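Local coordinates for MMACHC-like protein (Caenorhabditis elegans, PDB 5UJC), which binds cobalamin and probably carries out its reductive decyanation and its glutathione-dependent dealkylation in vitamin B12 processing, at residues H7-L19 with R101-E113. Residues are numbered along the deposited sequence; the frame is centred on the assembly and turned at random. Where two conformers were deposited one is given.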
loop_
_atom_site.group_PDB
_atom_site.type_symbol
_atom_site.label_atom_id
_atom_site.label_comp_id
_atom_site.label_asym_id
_atom_site.label_seq_id
_atom_site.Cartn_x
_atom_site.Cartn_y
_atom_site.Cartn_z
ATOM N N HIS A 7 -24.401 8.159 1.217
ATOM C CA HIS A 7 -23.882 7.361 2.332
ATOM C C HIS A 7 -22.450 6.866 2.058
ATOM O O HIS A 7 -21.574 6.990 2.917
ATOM C CB HIS A 7 -24.826 6.202 2.661
ATOM C CG HIS A 7 -24.431 5.439 3.874
ATOM N ND1 HIS A 7 -24.248 6.041 5.096
ATOM C CD2 HIS A 7 -24.179 4.116 4.060
ATOM C CE1 HIS A 7 -23.902 5.126 5.986
ATOM N NE2 HIS A 7 -23.871 3.948 5.385
ATOM N N ALA A 8 -22.207 6.370 0.850
ATOM C CA ALA A 8 -20.854 5.987 0.443
ATOM C C ALA A 8 -19.871 7.162 0.588
ATOM O O ALA A 8 -18.759 6.983 1.065
ATOM C CB ALA A 8 -20.849 5.470 -0.993
ATOM N N GLU A 9 -20.293 8.357 0.159
ATOM C CA GLU A 9 -19.459 9.552 0.284
ATOM C C GLU A 9 -19.203 9.926 1.752
ATOM O O GLU A 9 -18.090 10.281 2.109
ATOM C CB GLU A 9 -20.064 10.733 -0.515
ATOM C CG GLU A 9 -19.827 10.575 -2.004
ATOM C CD GLU A 9 -20.583 11.563 -2.863
ATOM O OE1 GLU A 9 -21.199 12.510 -2.317
ATOM O OE2 GLU A 9 -20.563 11.389 -4.110
ATOM N N SER A 10 -20.207 9.723 2.615
ATOM C CA SER A 10 -20.049 9.998 4.069
ATOM C C SER A 10 -19.077 9.010 4.707
ATOM O O SER A 10 -18.273 9.381 5.558
ATOM C CB SER A 10 -21.410 9.944 4.793
ATOM O OG SER A 10 -22.271 11.001 4.372
ATOM N N ILE A 11 -19.133 7.761 4.265
ATOM C CA ILE A 11 -18.187 6.754 4.719
ATOM C C ILE A 11 -16.760 7.143 4.325
ATOM O O ILE A 11 -15.842 7.159 5.168
ATOM C CB ILE A 11 -18.535 5.368 4.155
ATOM C CG1 ILE A 11 -19.785 4.837 4.840
ATOM C CG2 ILE A 11 -17.376 4.397 4.327
ATOM C CD1 ILE A 11 -20.412 3.646 4.115
ATOM N N LYS A 12 -16.565 7.464 3.052
ATOM C CA LYS A 12 -15.242 7.836 2.589
ATOM C C LYS A 12 -14.755 9.095 3.321
ATOM O O LYS A 12 -13.565 9.210 3.651
ATOM C CB LYS A 12 -15.220 8.041 1.081
ATOM C CG LYS A 12 -13.812 8.252 0.529
ATOM C CD LYS A 12 -13.812 8.299 -0.980
ATOM C CE LYS A 12 -12.421 8.187 -1.578
ATOM N NZ LYS A 12 -11.534 9.313 -1.229
ATOM N N ARG A 13 -15.678 10.019 3.622
ATOM C CA ARG A 13 -15.301 11.266 4.283
ATOM C C ARG A 13 -14.727 11.006 5.679
ATOM O O ARG A 13 -13.740 11.604 6.053
ATOM C CB ARG A 13 -16.488 12.220 4.377
ATOM C CG ARG A 13 -16.093 13.670 4.672
ATOM C CD ARG A 13 -15.293 14.302 3.514
ATOM N NE ARG A 13 -16.036 14.254 2.257
ATOM C CZ ARG A 13 -16.951 15.149 1.867
ATOM N NH1 ARG A 13 -17.205 16.253 2.601
ATOM N NH2 ARG A 13 -17.583 14.969 0.722
ATOM N N VAL A 14 -15.325 10.091 6.436
ATOM C CA VAL A 14 -14.789 9.782 7.783
ATOM C C VAL A 14 -13.388 9.173 7.677
ATOM O O VAL A 14 -12.491 9.510 8.428
ATOM C CB VAL A 14 -15.678 8.807 8.558
ATOM C CG1 VAL A 14 -15.024 8.437 9.890
ATOM C CG2 VAL A 14 -17.000 9.421 8.788
ATOM N N VAL A 15 -13.215 8.255 6.730
ATOM C CA VAL A 15 -11.914 7.639 6.513
ATOM C C VAL A 15 -10.876 8.714 6.191
ATOM O O VAL A 15 -9.757 8.717 6.758
ATOM C CB VAL A 15 -11.987 6.559 5.410
ATOM C CG1 VAL A 15 -10.601 6.001 5.096
ATOM C CG2 VAL A 15 -12.932 5.434 5.845
ATOM N N ASP A 16 -11.246 9.637 5.310
ATOM C CA ASP A 16 -10.323 10.676 4.853
ATOM C C ASP A 16 -10.077 11.766 5.918
ATOM O O ASP A 16 -9.024 12.408 5.925
ATOM C CB ASP A 16 -10.839 11.297 3.564
ATOM C CG ASP A 16 -10.724 10.343 2.378
ATOM O OD1 ASP A 16 -9.943 9.350 2.469
ATOM O OD2 ASP A 16 -11.363 10.604 1.343
ATOM N N GLN A 17 -11.003 11.898 6.862
ATOM C CA GLN A 17 -10.780 12.780 8.014
ATOM C C GLN A 17 -9.767 12.207 8.983
ATOM O O GLN A 17 -8.929 12.938 9.512
ATOM C CB GLN A 17 -12.095 13.060 8.738
ATOM C CG GLN A 17 -13.020 13.975 7.982
ATOM C CD GLN A 17 -14.444 13.978 8.523
ATOM O OE1 GLN A 17 -14.833 13.130 9.349
ATOM N NE2 GLN A 17 -15.222 14.918 8.063
ATOM N N LYS A 18 -9.842 10.894 9.222
ATOM C CA LYS A 18 -9.028 10.263 10.279
ATOM C C LYS A 18 -7.709 9.703 9.760
ATOM O O LYS A 18 -6.764 9.596 10.507
ATOM C CB LYS A 18 -9.802 9.156 10.951
ATOM C CG LYS A 18 -11.070 9.616 11.666
ATOM C CD LYS A 18 -10.862 10.853 12.548
ATOM C CE LYS A 18 -9.945 10.563 13.727
ATOM N NZ LYS A 18 -9.818 11.737 14.636
ATOM N N LEU A 19 -7.661 9.363 8.473
ATOM C CA LEU A 19 -6.399 8.946 7.794
ATOM C C LEU A 19 -6.151 9.970 6.710
ATOM O O LEU A 19 -6.611 9.825 5.583
ATOM C CB LEU A 19 -6.529 7.551 7.219
ATOM C CG LEU A 19 -6.859 6.441 8.222
ATOM C CD1 LEU A 19 -7.160 5.162 7.463
ATOM C CD2 LEU A 19 -5.718 6.201 9.223
ATOM N N ARG A 101 -3.602 3.617 14.155
ATOM C CA ARG A 101 -4.284 4.624 13.369
ATOM C C ARG A 101 -5.613 4.074 12.809
ATOM O O ARG A 101 -6.620 4.773 12.792
ATOM C CB ARG A 101 -3.380 5.147 12.260
ATOM C CG ARG A 101 -2.090 5.806 12.771
ATOM C CD ARG A 101 -2.400 7.005 13.676
ATOM N NE ARG A 101 -3.403 7.858 13.052
ATOM C CZ ARG A 101 -3.142 8.833 12.188
ATOM N NH1 ARG A 101 -1.887 9.218 11.952
ATOM N NH2 ARG A 101 -4.139 9.452 11.578
ATOM N N LEU A 102 -5.617 2.802 12.413
ATOM C CA LEU A 102 -6.814 2.196 11.892
ATOM C C LEU A 102 -7.891 2.033 12.980
ATOM O O LEU A 102 -9.080 2.151 12.701
ATOM C CB LEU A 102 -6.501 0.854 11.236
ATOM C CG LEU A 102 -5.828 0.961 9.874
ATOM C CD1 LEU A 102 -5.176 -0.375 9.499
ATOM C CD2 LEU A 102 -6.838 1.384 8.814
ATOM N N GLU A 103 -7.462 1.767 14.214
ATOM C CA GLU A 103 -8.407 1.660 15.320
ATOM C C GLU A 103 -9.052 3.013 15.617
ATOM O O GLU A 103 -10.245 3.089 15.832
ATOM C CB GLU A 103 -7.726 1.108 16.574
ATOM C CG GLU A 103 -8.643 0.969 17.787
ATOM C CD GLU A 103 -9.957 0.229 17.472
ATOM O OE1 GLU A 103 -9.944 -0.712 16.639
ATOM O OE2 GLU A 103 -10.993 0.581 18.065
ATOM N N ILE A 104 -8.259 4.075 15.592
ATOM C CA ILE A 104 -8.805 5.430 15.795
ATOM C C ILE A 104 -9.836 5.787 14.704
ATOM O O ILE A 104 -10.927 6.302 14.990
ATOM C CB ILE A 104 -7.669 6.465 15.869
ATOM C CG1 ILE A 104 -6.873 6.255 17.183
ATOM C CG2 ILE A 104 -8.216 7.892 15.790
ATOM C CD1 ILE A 104 -5.506 6.907 17.199
ATOM N N MET A 105 -9.492 5.469 13.463
ATOM C CA MET A 105 -10.385 5.660 12.368
ATOM C C MET A 105 -11.671 4.838 12.553
ATOM O O MET A 105 -12.760 5.332 12.331
ATOM C CB MET A 105 -9.694 5.290 11.052
ATOM C CG MET A 105 -10.534 5.480 9.821
ATOM S SD MET A 105 -11.581 4.065 9.475
ATOM C CE MET A 105 -10.348 2.927 8.948
ATOM N N SER A 106 -11.509 3.567 12.916
ATOM C CA SER A 106 -12.622 2.635 12.998
ATOM C C SER A 106 -13.624 3.043 14.041
ATOM O O SER A 106 -14.818 2.839 13.873
ATOM C CB SER A 106 -12.105 1.222 13.303
ATOM O OG SER A 106 -11.430 0.683 12.183
ATOM N N GLU A 107 -13.137 3.628 15.124
ATOM C CA GLU A 107 -14.008 4.082 16.201
ATOM C C GLU A 107 -14.983 5.164 15.714
ATOM O O GLU A 107 -16.149 5.195 16.109
ATOM C CB GLU A 107 -13.156 4.598 17.334
ATOM C CG GLU A 107 -12.487 3.472 18.123
ATOM C CD GLU A 107 -11.648 3.969 19.285
ATOM O OE1 GLU A 107 -11.815 5.145 19.684
ATOM O OE2 GLU A 107 -10.825 3.171 19.812
ATOM N N LYS A 108 -14.525 6.000 14.801
ATOM C CA LYS A 108 -15.407 6.983 14.178
ATOM C C LYS A 108 -16.250 6.358 13.053
ATOM O O LYS A 108 -17.439 6.675 12.909
ATOM C CB LYS A 108 -14.607 8.152 13.632
ATOM C CG LYS A 108 -13.821 8.922 14.690
ATOM C CD LYS A 108 -14.736 9.640 15.656
ATOM C CE LYS A 108 -13.952 10.583 16.573
ATOM N NZ LYS A 108 -14.684 10.860 17.833
ATOM N N LEU A 109 -15.627 5.495 12.238
ATOM C CA LEU A 109 -16.288 4.905 11.092
ATOM C C LEU A 109 -17.501 4.071 11.513
ATOM O O LEU A 109 -18.522 4.096 10.851
ATOM C CB LEU A 109 -15.303 4.041 10.299
ATOM C CG LEU A 109 -15.896 3.322 9.078
ATOM C CD1 LEU A 109 -16.505 4.283 8.100
ATOM C CD2 LEU A 109 -14.815 2.507 8.400
ATOM N N ARG A 110 -17.382 3.351 12.632
ATOM C CA ARG A 110 -18.486 2.487 13.118
ATOM C C ARG A 110 -19.775 3.283 13.373
ATOM O O ARG A 110 -20.881 2.725 13.327
ATOM C CB ARG A 110 -18.087 1.753 14.412
ATOM C CG ARG A 110 -17.093 0.622 14.213
ATOM C CD ARG A 110 -16.537 0.097 15.543
ATOM N NE ARG A 110 -15.309 -0.691 15.331
ATOM C CZ ARG A 110 -14.119 -0.456 15.903
ATOM N NH1 ARG A 110 -13.946 0.551 16.773
ATOM N NH2 ARG A 110 -13.096 -1.247 15.617
ATOM N N LYS A 111 -19.637 4.568 13.674
ATOM C CA LYS A 111 -20.804 5.410 13.927
ATOM C C LYS A 111 -21.508 5.873 12.635
ATOM O O LYS A 111 -22.638 6.370 12.670
ATOM C CB LYS A 111 -20.412 6.613 14.792
ATOM C CG LYS A 111 -19.830 6.213 16.130
ATOM C CD LYS A 111 -19.546 7.433 16.995
ATOM C CE LYS A 111 -18.495 7.151 18.040
ATOM N NZ LYS A 111 -18.083 8.391 18.761
ATOM N N VAL A 112 -20.819 5.726 11.508
ATOM C CA VAL A 112 -21.369 6.055 10.181
ATOM C C VAL A 112 -21.847 4.777 9.440
ATOM O O VAL A 112 -22.916 4.768 8.824
ATOM C CB VAL A 112 -20.322 6.834 9.334
ATOM C CG1 VAL A 112 -20.803 7.037 7.892
ATOM C CG2 VAL A 112 -20.021 8.181 9.995
ATOM N N GLU A 113 -21.046 3.717 9.505
ATOM C CA GLU A 113 -21.420 2.402 8.930
ATOM C C GLU A 113 -20.827 1.307 9.799
ATOM O O GLU A 113 -19.610 1.163 9.869
ATOM C CB GLU A 113 -20.921 2.256 7.479
ATOM C CG GLU A 113 -21.322 0.924 6.815
ATOM C CD GLU A 113 -22.846 0.717 6.707
ATOM O OE1 GLU A 113 -23.268 -0.452 6.655
ATOM O OE2 GLU A 113 -23.601 1.710 6.666
HETATM O O HOH W 1 -6.196 7.559 12.747
#
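His7 gives its NE2 hydrogen to Glu113 OE2 across 2.6 Å, in a nearly straight bond (169°) that lies close to the ring plane and meets the oxygen on its anti side, tilted out of the carboxylate plane. The imidazole and the carboxylate are turned 73° apart. A histidine suits this place because its in-plane N-H can reach the carboxylate while His7 CE1 lies 3.0 Å from Val112 O. With CG anti to the backbone N (chi1 -174°), the ring swings out from its helix to the chain leaving the other one. A leucine here would probably leave the Glu113 carboxylate without this donor and freer to turn about its last bond.

Between this pair and the far end the contact is aliphatic. Ile11 CD1 rests on Glu113 CB at 3.7 Å, while its CG2 branch meets Leu109 CD1. The beta-branched Val14 uses both methyls: CG1 lies over the backbone N of Leu109 and CB of Lys108, and Val14 CG2 presses on Val112 CG2 at 3.5 Å, tighter than usual for carbons. Flexible Met105 sets its CG against Leu19 CG, and the bend at chi2 brings SD near Val15 CG2.

Helix segments 7-18 and 101-109 run roughly antiparallel, their axes 9.2 Å apart at closest, and pack beside the four-stranded antiparallel sheet of this MMACHC-family protein; Val112 and Glu113 follow beyond the second. Ile11 also reaches Phe192 and Met54 on the sheet's strands, Leu19 touches Ile58, and Phe116 backs Leu109.

Where helix 5-18 ends, Lys18 bends its aliphatic chain over the second helix, CB at 3.8 Å from Met105 CA and CE crossing to Ile104 CG2. In the Arg101 conformer given, one of two deposited, NH2 makes a weak, bent bond to Lys18 O. A water also donates to that carbonyl and to Arg101 O, and accepts from Arg101 NE.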